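Long-range contact in hemoglobin subunit beta (Isurus oxyrinchus, PDB 3MKB), which binds oxygen reversibly at its heme and, as the beta subunit of the hemoglobin tetramer, probably carries it in the blood of the shortfin mako shark: residues S21-K26 with D98-E103. Residues are numbered along the deposited sequence; the frame is centred on the assembly and turned at random.
Sequences SAIGTK and DSFIVE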
loop_
_atom_site.group_PDB
_atom_site.type_symbol
_atom_site.label_atom_id
_atom_site.label_comp_id
_atom_site.label_asym_id
_atom_site.label_seq_id
_atom_site.Cartn_x
_atom_site.Cartn_y
_atom_site.Cartn_z
ATOM N N SER B 21 -12.630 -21.236 -14.848
ATOM C CA SER B 21 -11.311 -21.458 -15.455
ATOM C C SER B 21 -11.012 -20.405 -16.556
ATOM O O SER B 21 -9.891 -19.867 -16.621
ATOM C CB SER B 21 -11.224 -22.879 -16.018
ATOM O OG SER B 21 -11.116 -23.789 -14.911
ATOM N N ALA B 22 -12.023 -20.120 -17.381
ATOM C CA ALA B 22 -11.945 -19.083 -18.415
ATOM C C ALA B 22 -11.762 -17.671 -17.822
ATOM O O ALA B 22 -10.930 -16.902 -18.302
ATOM C CB ALA B 22 -13.144 -19.153 -19.332
ATOM N N ILE B 23 -12.544 -17.339 -16.787
ATOM C CA ILE B 23 -12.245 -16.179 -15.965
ATOM C C ILE B 23 -10.780 -16.133 -15.459
ATOM O O ILE B 23 -10.142 -15.107 -15.603
ATOM C CB ILE B 23 -13.235 -16.082 -14.771
ATOM C CG1 ILE B 23 -14.690 -15.937 -15.267
ATOM C CG2 ILE B 23 -12.843 -14.989 -13.815
ATOM C CD1 ILE B 23 -15.757 -16.185 -14.151
ATOM N N GLY B 24 -10.285 -17.213 -14.823
ATOM C CA GLY B 24 -8.922 -17.295 -14.319
ATOM C C GLY B 24 -7.878 -17.131 -15.413
ATOM O O GLY B 24 -6.871 -16.424 -15.235
ATOM N N THR B 25 -8.159 -17.728 -16.559
ATOM C CA THR B 25 -7.255 -17.657 -17.700
ATOM C C THR B 25 -7.112 -16.171 -18.120
ATOM O O THR B 25 -6.000 -15.661 -18.170
ATOM C CB THR B 25 -7.732 -18.565 -18.869
ATOM O OG1 THR B 25 -7.738 -19.932 -18.415
ATOM C CG2 THR B 25 -6.786 -18.461 -20.047
ATOM N N LYS B 26 -8.224 -15.498 -18.364
ATOM C CA LYS B 26 -8.220 -14.054 -18.694
ATOM C C LYS B 26 -7.640 -13.218 -17.585
ATOM O O LYS B 26 -6.937 -12.264 -17.869
ATOM C CB LYS B 26 -9.619 -13.531 -19.000
ATOM C CG LYS B 26 -10.341 -14.306 -20.072
ATOM C CD LYS B 26 -11.768 -13.812 -20.229
ATOM C CE LYS B 26 -12.585 -14.779 -21.083
ATOM N NZ LYS B 26 -14.014 -14.334 -21.261
ATOM N N ASP B 98 -7.126 -8.937 -7.929
ATOM C CA ASP B 98 -7.723 -7.690 -8.502
ATOM C C ASP B 98 -8.066 -7.871 -9.990
ATOM O O ASP B 98 -9.049 -7.325 -10.483
ATOM C CB ASP B 98 -6.798 -6.465 -8.317
ATOM C CG ASP B 98 -6.751 -5.976 -6.858
ATOM O OD1 ASP B 98 -7.688 -6.272 -6.057
ATOM O OD2 ASP B 98 -5.754 -5.320 -6.493
ATOM N N SER B 99 -7.264 -8.642 -10.707
ATOM C CA SER B 99 -7.561 -8.913 -12.106
ATOM C C SER B 99 -8.772 -9.809 -12.236
ATOM O O SER B 99 -9.480 -9.712 -13.176
ATOM C CB SER B 99 -6.379 -9.615 -12.776
ATOM O OG SER B 99 -5.193 -8.883 -12.610
ATOM N N PHE B 100 -8.961 -10.706 -11.273
ATOM C CA PHE B 100 -10.091 -11.578 -11.224
ATOM C C PHE B 100 -11.317 -10.736 -11.066
ATOM O O PHE B 100 -12.343 -10.998 -11.684
ATOM C CB PHE B 100 -10.023 -12.498 -9.988
ATOM C CG PHE B 100 -9.634 -13.886 -10.311
ATOM C CD1 PHE B 100 -10.604 -14.814 -10.642
ATOM C CD2 PHE B 100 -8.276 -14.261 -10.310
ATOM C CE1 PHE B 100 -10.277 -16.123 -10.978
ATOM C CE2 PHE B 100 -7.912 -15.579 -10.618
ATOM C CZ PHE B 100 -8.918 -16.520 -10.957
ATOM N N ILE B 101 -11.234 -9.789 -10.139
ATOM C CA ILE B 101 -12.361 -8.863 -9.906
ATOM C C ILE B 101 -12.698 -8.117 -11.194
ATOM O O ILE B 101 -13.862 -7.965 -11.523
ATOM C CB ILE B 101 -12.036 -7.892 -8.754
ATOM C CG1 ILE B 101 -12.125 -8.679 -7.439
ATOM C CG2 ILE B 101 -13.058 -6.727 -8.709
ATOM C CD1 ILE B 101 -11.489 -8.040 -6.308
ATOM N N VAL B 102 -11.673 -7.645 -11.925
ATOM C CA VAL B 102 -11.930 -6.985 -13.223
ATOM C C VAL B 102 -12.653 -7.974 -14.162
ATOM O O VAL B 102 -13.550 -7.558 -14.879
ATOM C CB VAL B 102 -10.657 -6.391 -13.831
ATOM C CG1 VAL B 102 -10.857 -5.968 -15.361
ATOM C CG2 VAL B 102 -10.239 -5.160 -13.015
ATOM N N GLU B 103 -12.319 -9.284 -14.087
ATOM C CA GLU B 103 -12.937 -10.245 -15.003
ATOM C C GLU B 103 -14.370 -10.569 -14.556
ATOM O O GLU B 103 -15.241 -10.742 -15.370
ATOM C CB GLU B 103 -12.114 -11.511 -15.183
ATOM C CG GLU B 103 -10.842 -11.345 -16.058
ATOM C CD GLU B 103 -11.121 -10.770 -17.435
ATOM O OE1 GLU B 103 -10.162 -10.151 -17.990
ATOM O OE2 GLU B 103 -12.243 -10.975 -17.987
HETATM O O HOH W 1 -8.027 -10.629 -20.080
#
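F100 drives its ring obliquely against the backbone of G24, its CZ 3.5 Å from the CA of G24, which has no side chain to hold the ring off. I23 closes in beside them: with chi1 at -61° its CG1 lies beside the backbone N and CG2 anti to it, and this CG2 comes to 3.9 Å from CD1 of F100 and 3.8 Å from CB of E103, so one methyl touches two side chains a turn apart on helix 93-108. This is the dense, apolar end, with L61 of helix 50-65 also against F100 and the heme only about 6 Å from the F100 side chain. In globin terms, helix 20-34 is helix B and helix 93-108 is helix G; the axes of segments 21-26 and 98-103 run at 122° to each other, 8.9 Å apart at closest. The exposed K26 marks the open side, where water joins the contact. E103 still packs under it, bending at chi2 (-55°) to bring its carboxylate carbon CD to 3.5 Å from CB of K26, while the extended lysine runs across it and leaves NZ 5.0 Å from OE2, too far for a salt bridge. The carboxylate's real ion pair is with R30, one turn further along helix 20-34, through OE1. A water also donates to OE1 of E103 (3.0 Å) and to the carbonyl O of K26, linking the two helices. A leucine in place of E103 would probably leave the R30 guanidinium without this counter-charge and break the water link. The ammonium end of K26 leads away from helix 93-108.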